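PDB 3C8J: killer cell lectin-like receptor 3 from Mus musculus, which acts as a disulfide-linked homodimeric, C-type lectin-like receptor on natural killer cells that recognises class I MHC molecules. Local coordinates for residues L140-W151 against I163-V174. The protein carries 4 engineered substitutions. Numbering follows the deposited sequence.
Sequences LSYDKKKKEWAW and IKKMNFKSRGCV. Engineered in segment 163-174: K164 (natural residue Arg).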
loop_
_atom_site.group_PDB
_atom_site.type_symbol
_atom_site.label_atom_id
_atom_site.label_comp_id
_atom_site.label_asym_id
_atom_site.label_seq_id
_atom_site.Cartn_x
_atom_site.Cartn_y
_atom_site.Cartn_z
ATOM N N LEU A 140 -15.561 11.730 9.618
ATOM C CA LEU A 140 -15.531 12.741 10.648
ATOM C C LEU A 140 -16.757 13.626 10.501
ATOM O O LEU A 140 -16.887 14.363 9.511
ATOM C CB LEU A 140 -14.240 13.563 10.587
ATOM C CG LEU A 140 -14.099 14.719 11.589
ATOM C CD1 LEU A 140 -14.065 14.185 12.984
ATOM C CD2 LEU A 140 -12.833 15.500 11.307
ATOM N N SER A 141 -17.651 13.540 11.487
ATOM C CA SER A 141 -18.922 14.261 11.454
ATOM C C SER A 141 -19.215 14.952 12.770
ATOM O O SER A 141 -18.657 14.590 13.806
ATOM C CB SER A 141 -20.057 13.297 11.118
ATOM O OG SER A 141 -20.111 12.230 12.051
ATOM N N TYR A 142 -20.111 15.936 12.717
ATOM C CA TYR A 142 -20.570 16.691 13.885
ATOM C C TYR A 142 -21.637 15.909 14.647
ATOM O O TYR A 142 -22.640 15.505 14.067
ATOM C CB TYR A 142 -21.135 18.040 13.431
ATOM C CG TYR A 142 -21.386 19.030 14.546
ATOM C CD1 TYR A 142 -20.383 19.912 14.964
ATOM C CD2 TYR A 142 -22.629 19.098 15.177
ATOM C CE1 TYR A 142 -20.605 20.823 15.984
ATOM C CE2 TYR A 142 -22.867 20.015 16.208
ATOM C CZ TYR A 142 -21.849 20.875 16.603
ATOM O OH TYR A 142 -22.066 21.778 17.613
ATOM N N ASP A 143 -21.412 15.691 15.941
ATOM C CA ASP A 143 -22.377 15.027 16.807
ATOM C C ASP A 143 -23.424 16.039 17.258
ATOM O O ASP A 143 -23.141 16.918 18.073
ATOM C CB ASP A 143 -21.668 14.436 18.030
ATOM C CG ASP A 143 -22.554 13.504 18.847
ATOM O OD1 ASP A 143 -22.159 12.335 19.002
ATOM O OD2 ASP A 143 -23.628 13.924 19.334
ATOM N N LYS A 144 -24.637 15.910 16.726
ATOM C CA LYS A 144 -25.710 16.861 17.019
ATOM C C LYS A 144 -26.116 16.800 18.479
ATOM O O LYS A 144 -26.450 17.826 19.067
ATOM C CB LYS A 144 -26.914 16.647 16.095
ATOM C CG LYS A 144 -26.535 16.684 14.596
ATOM C CD LYS A 144 -27.737 16.936 13.688
ATOM C CE LYS A 144 -27.321 16.972 12.208
ATOM N NZ LYS A 144 -28.422 17.517 11.345
ATOM N N LYS A 145 -26.054 15.605 19.068
ATOM C CA LYS A 145 -26.496 15.399 20.458
ATOM C C LYS A 145 -25.451 15.840 21.485
ATOM O O LYS A 145 -25.803 16.207 22.606
ATOM C CB LYS A 145 -26.887 13.935 20.716
ATOM C CG LYS A 145 -27.587 13.235 19.543
ATOM C CD LYS A 145 -27.986 11.791 19.865
ATOM C CE LYS A 145 -29.404 11.683 20.408
ATOM N NZ LYS A 145 -29.491 12.128 21.814
ATOM N N LYS A 146 -24.176 15.802 21.098
ATOM C CA LYS A 146 -23.072 16.127 22.003
ATOM C C LYS A 146 -22.453 17.511 21.778
ATOM O O LYS A 146 -21.795 18.050 22.676
ATOM C CB LYS A 146 -21.983 15.051 21.931
ATOM C CG LYS A 146 -22.257 13.848 22.818
ATOM C CD LYS A 146 -21.183 12.782 22.665
ATOM C CE LYS A 146 -21.240 11.778 23.820
ATOM N NZ LYS A 146 -20.388 10.584 23.517
ATOM N N LYS A 147 -22.680 18.080 20.592
ATOM C CA LYS A 147 -22.041 19.333 20.160
ATOM C C LYS A 147 -20.506 19.199 20.108
ATOM O O LYS A 147 -19.765 19.996 20.681
ATOM C CB LYS A 147 -22.506 20.548 20.999
ATOM C CG LYS A 147 -23.907 21.059 20.644
ATOM C CD LYS A 147 -24.079 22.539 20.948
ATOM C CE LYS A 147 -25.499 23.011 20.592
ATOM N NZ LYS A 147 -25.811 24.417 21.024
ATOM N N GLU A 148 -20.051 18.161 19.413
ATOM C CA GLU A 148 -18.629 17.901 19.224
ATOM C C GLU A 148 -18.385 17.154 17.920
ATOM O O GLU A 148 -19.282 16.497 17.395
ATOM C CB GLU A 148 -18.077 17.074 20.382
ATOM C CG GLU A 148 -17.766 17.866 21.627
ATOM C CD GLU A 148 -17.059 17.026 22.659
ATOM O OE1 GLU A 148 -17.381 17.194 23.864
ATOM O OE2 GLU A 148 -16.197 16.201 22.262
ATOM N N TRP A 149 -17.164 17.253 17.409
ATOM C CA TRP A 149 -16.778 16.488 16.228
ATOM C C TRP A 149 -16.438 15.066 16.634
ATOM O O TRP A 149 -16.036 14.825 17.776
ATOM C CB TRP A 149 -15.646 17.193 15.464
ATOM C CG TRP A 149 -16.182 18.445 14.837
ATOM C CD1 TRP A 149 -16.312 19.669 15.430
ATOM C CD2 TRP A 149 -16.739 18.574 13.521
ATOM N NE1 TRP A 149 -16.890 20.560 14.557
ATOM C CE2 TRP A 149 -17.164 19.915 13.378
ATOM C CE3 TRP A 149 -16.904 17.689 12.440
ATOM C CZ2 TRP A 149 -17.743 20.399 12.201
ATOM C CZ3 TRP A 149 -17.486 18.169 11.269
ATOM C CH2 TRP A 149 -17.900 19.519 11.163
ATOM N N ALA A 150 -16.655 14.123 15.721
ATOM C CA ALA A 150 -16.486 12.707 16.030
ATOM C C ALA A 150 -16.065 11.900 14.824
ATOM O O ALA A 150 -16.632 12.025 13.741
ATOM C CB ALA A 150 -17.767 12.125 16.609
ATOM N N TRP A 151 -15.055 11.069 15.033
ATOM C CA TRP A 151 -14.676 10.049 14.073
ATOM C C TRP A 151 -15.666 8.894 14.063
ATOM O O TRP A 151 -16.448 8.715 14.997
ATOM C CB TRP A 151 -13.256 9.552 14.349
ATOM C CG TRP A 151 -12.270 10.629 14.058
ATOM C CD1 TRP A 151 -11.702 11.466 14.952
ATOM C CD2 TRP A 151 -11.786 11.025 12.771
ATOM N NE1 TRP A 151 -10.883 12.346 14.317
ATOM C CE2 TRP A 151 -10.916 12.099 12.972
ATOM C CE3 TRP A 151 -11.996 10.558 11.469
ATOM C CZ2 TRP A 151 -10.250 12.728 11.925
ATOM C CZ3 TRP A 151 -11.334 11.182 10.424
ATOM C CH2 TRP A 151 -10.476 12.258 10.658
ATOM N N ILE A 163 -7.010 19.800 13.614
ATOM C CA ILE A 163 -8.428 19.945 13.281
ATOM C C ILE A 163 -9.166 20.946 14.175
ATOM O O ILE A 163 -9.878 21.814 13.680
ATOM C CB ILE A 163 -9.136 18.560 13.261
ATOM C CG1 ILE A 163 -8.909 17.879 11.902
ATOM C CG2 ILE A 163 -10.627 18.688 13.551
ATOM C CD1 ILE A 163 -9.184 16.372 11.869
ATOM N N LYS A 164 -8.989 20.842 15.487
ATOM C CA LYS A 164 -9.664 21.766 16.392
ATOM C C LYS A 164 -9.150 23.201 16.231
ATOM O O LYS A 164 -9.863 24.164 16.544
ATOM C CB LYS A 164 -9.611 21.284 17.853
ATOM C CG LYS A 164 -8.234 21.287 18.510
ATOM C CD LYS A 164 -8.370 21.047 20.007
ATOM C CE LYS A 164 -7.101 21.423 20.764
ATOM N NZ LYS A 164 -7.331 21.429 22.243
ATOM N N LYS A 165 -7.926 23.340 15.724
ATOM C CA LYS A 165 -7.390 24.662 15.406
ATOM C C LYS A 165 -7.832 25.118 14.010
ATOM O O LYS A 165 -7.535 26.242 13.590
ATOM C CB LYS A 165 -5.862 24.710 15.571
ATOM C CG LYS A 165 -5.310 26.127 15.724
ATOM C CD LYS A 165 -3.930 26.171 16.347
ATOM C CE LYS A 165 -3.508 27.625 16.541
ATOM N NZ LYS A 165 -2.428 27.788 17.551
ATOM N N MET A 166 -8.564 24.257 13.308
ATOM C CA MET A 166 -9.087 24.597 11.990
ATOM C C MET A 166 -10.470 25.238 12.014
ATOM O O MET A 166 -11.008 25.570 10.954
ATOM C CB MET A 166 -9.112 23.368 11.099
ATOM C CG MET A 166 -7.808 23.091 10.429
ATOM S SD MET A 166 -8.095 22.086 8.979
ATOM C CE MET A 166 -6.774 22.700 7.940
ATOM N N ASN A 167 -11.037 25.394 13.218
ATOM C CA ASN A 167 -12.314 26.097 13.449
ATOM C C ASN A 167 -13.419 25.773 12.452
ATOM O O ASN A 167 -13.848 26.648 11.691
ATOM C CB ASN A 167 -12.100 27.608 13.475
ATOM C CG ASN A 167 -11.483 28.083 14.760
ATOM O OD1 ASN A 167 -12.115 28.060 15.819
ATOM N ND2 ASN A 167 -10.242 28.543 14.677
ATOM N N PHE A 168 -13.865 24.517 12.446
ATOM C CA PHE A 168 -14.977 24.108 11.594
ATOM C C PHE A 168 -16.289 24.701 12.108
ATOM O O PHE A 168 -16.680 24.469 13.259
ATOM C CB PHE A 168 -15.075 22.584 11.495
ATOM C CG PHE A 168 -13.978 21.948 10.685
ATOM C CD1 PHE A 168 -13.300 22.666 9.689
ATOM C CD2 PHE A 168 -13.632 20.609 10.899
ATOM C CE1 PHE A 168 -12.278 22.061 8.938
ATOM C CE2 PHE A 168 -12.613 19.991 10.148
ATOM C CZ PHE A 168 -11.938 20.720 9.174
ATOM N N LYS A 169 -16.950 25.472 11.246
ATOM C CA LYS A 169 -18.152 26.232 11.611
ATOM C C LYS A 169 -19.423 25.405 11.455
ATOM O O LYS A 169 -20.104 25.119 12.437
ATOM C CB LYS A 169 -18.244 27.528 10.794
ATOM C CG LYS A 169 -17.149 28.537 11.123
ATOM C CD LYS A 169 -17.548 29.935 10.700
ATOM C CE LYS A 169 -17.053 30.970 11.709
ATOM N NZ LYS A 169 -17.695 32.290 11.532
ATOM N N SER A 170 -19.712 25.001 10.216
ATOM C CA SER A 170 -20.919 24.238 9.868
ATOM C C SER A 170 -21.167 23.026 10.768
ATOM O O SER A 170 -20.238 22.283 11.100
ATOM C CB SER A 170 -20.843 23.780 8.415
ATOM O OG SER A 170 -19.691 22.992 8.207
ATOM N N ARG A 171 -22.425 22.838 11.162
ATOM C CA ARG A 171 -22.827 21.628 11.876
ATOM C C ARG A 171 -22.948 20.453 10.903
ATOM O O ARG A 171 -23.925 19.689 10.954
ATOM C CB ARG A 171 -24.145 21.848 12.628
ATOM C CG ARG A 171 -23.964 22.367 14.033
ATOM C CD ARG A 171 -25.305 22.554 14.738
ATOM N NE ARG A 171 -25.148 23.069 16.101
ATOM C CZ ARG A 171 -24.923 24.345 16.403
ATOM N NH1 ARG A 171 -24.823 25.248 15.435
ATOM N NH2 ARG A 171 -24.793 24.722 17.673
ATOM N N GLY A 172 -21.941 20.312 10.035
ATOM C CA GLY A 172 -21.983 19.373 8.929
ATOM C C GLY A 172 -20.960 18.277 9.078
ATOM O O GLY A 172 -20.760 17.762 10.178
ATOM N N CYS A 173 -20.315 17.935 7.962
ATOM C CA CYS A 173 -19.395 16.809 7.871
ATOM C C CYS A 173 -18.013 17.225 7.317
ATOM O O CYS A 173 -17.755 18.419 7.131
ATOM C CB CYS A 173 -20.005 15.723 6.985
ATOM S SG CYS A 173 -21.377 14.841 7.719
ATOM N N VAL A 174 -17.128 16.252 7.069
ATOM C CA VAL A 174 -15.776 16.562 6.590
ATOM C C VAL A 174 -15.384 15.778 5.333
ATOM O O VAL A 174 -15.524 14.556 5.275
ATOM C CB VAL A 174 -14.688 16.356 7.696
ATOM C CG1 VAL A 174 -13.281 16.569 7.140
ATOM C CG2 VAL A 174 -14.894 17.302 8.858
#
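W149 lies between two aromatic neighbours. F168 turns its edge to one indole face (six-membered ring of W149 to F168 ring, centroids 5.5 Å apart, planes at 63°), with F168 CB 3.5 Å from W149 CZ2; Y142 CD1 lies over the rim of the opposite face. The Y142 ring has E148 N over one face and R171 on the other, a CH-pi contact with R171 CG 3.7 Å from the centroid; W149 NE1 lies in plane at its edge. L140 CD1 covers the centre of one W151 face, and I163 CD1 reaches W151 CZ2 obliquely (3.8 Å). The first torsion of Y142 (chi1 -168°) swings the ring away from its own backbone N and across the arginine's aliphatic chain. W149 CZ3 also touches V174 CG2 obliquely (3.6 Å); separately, L140 CD2 and I163 CD1 meet tip to tip (3.8 Å). Strands 136-143 and 173-176 run antiparallel: S141 and C173 form a non-hydrogen-bonded pair, and Y142 N donates to G172 O (3.2 Å). Aromatic side chains thus fasten the long loop of a C-type lectin-like domain, partly implicated in MHC class I binding, to a beta hairpin. Strand 181-184 adds I181 and D183 against F168, and S170 OG is hydrogen-bonded to D183.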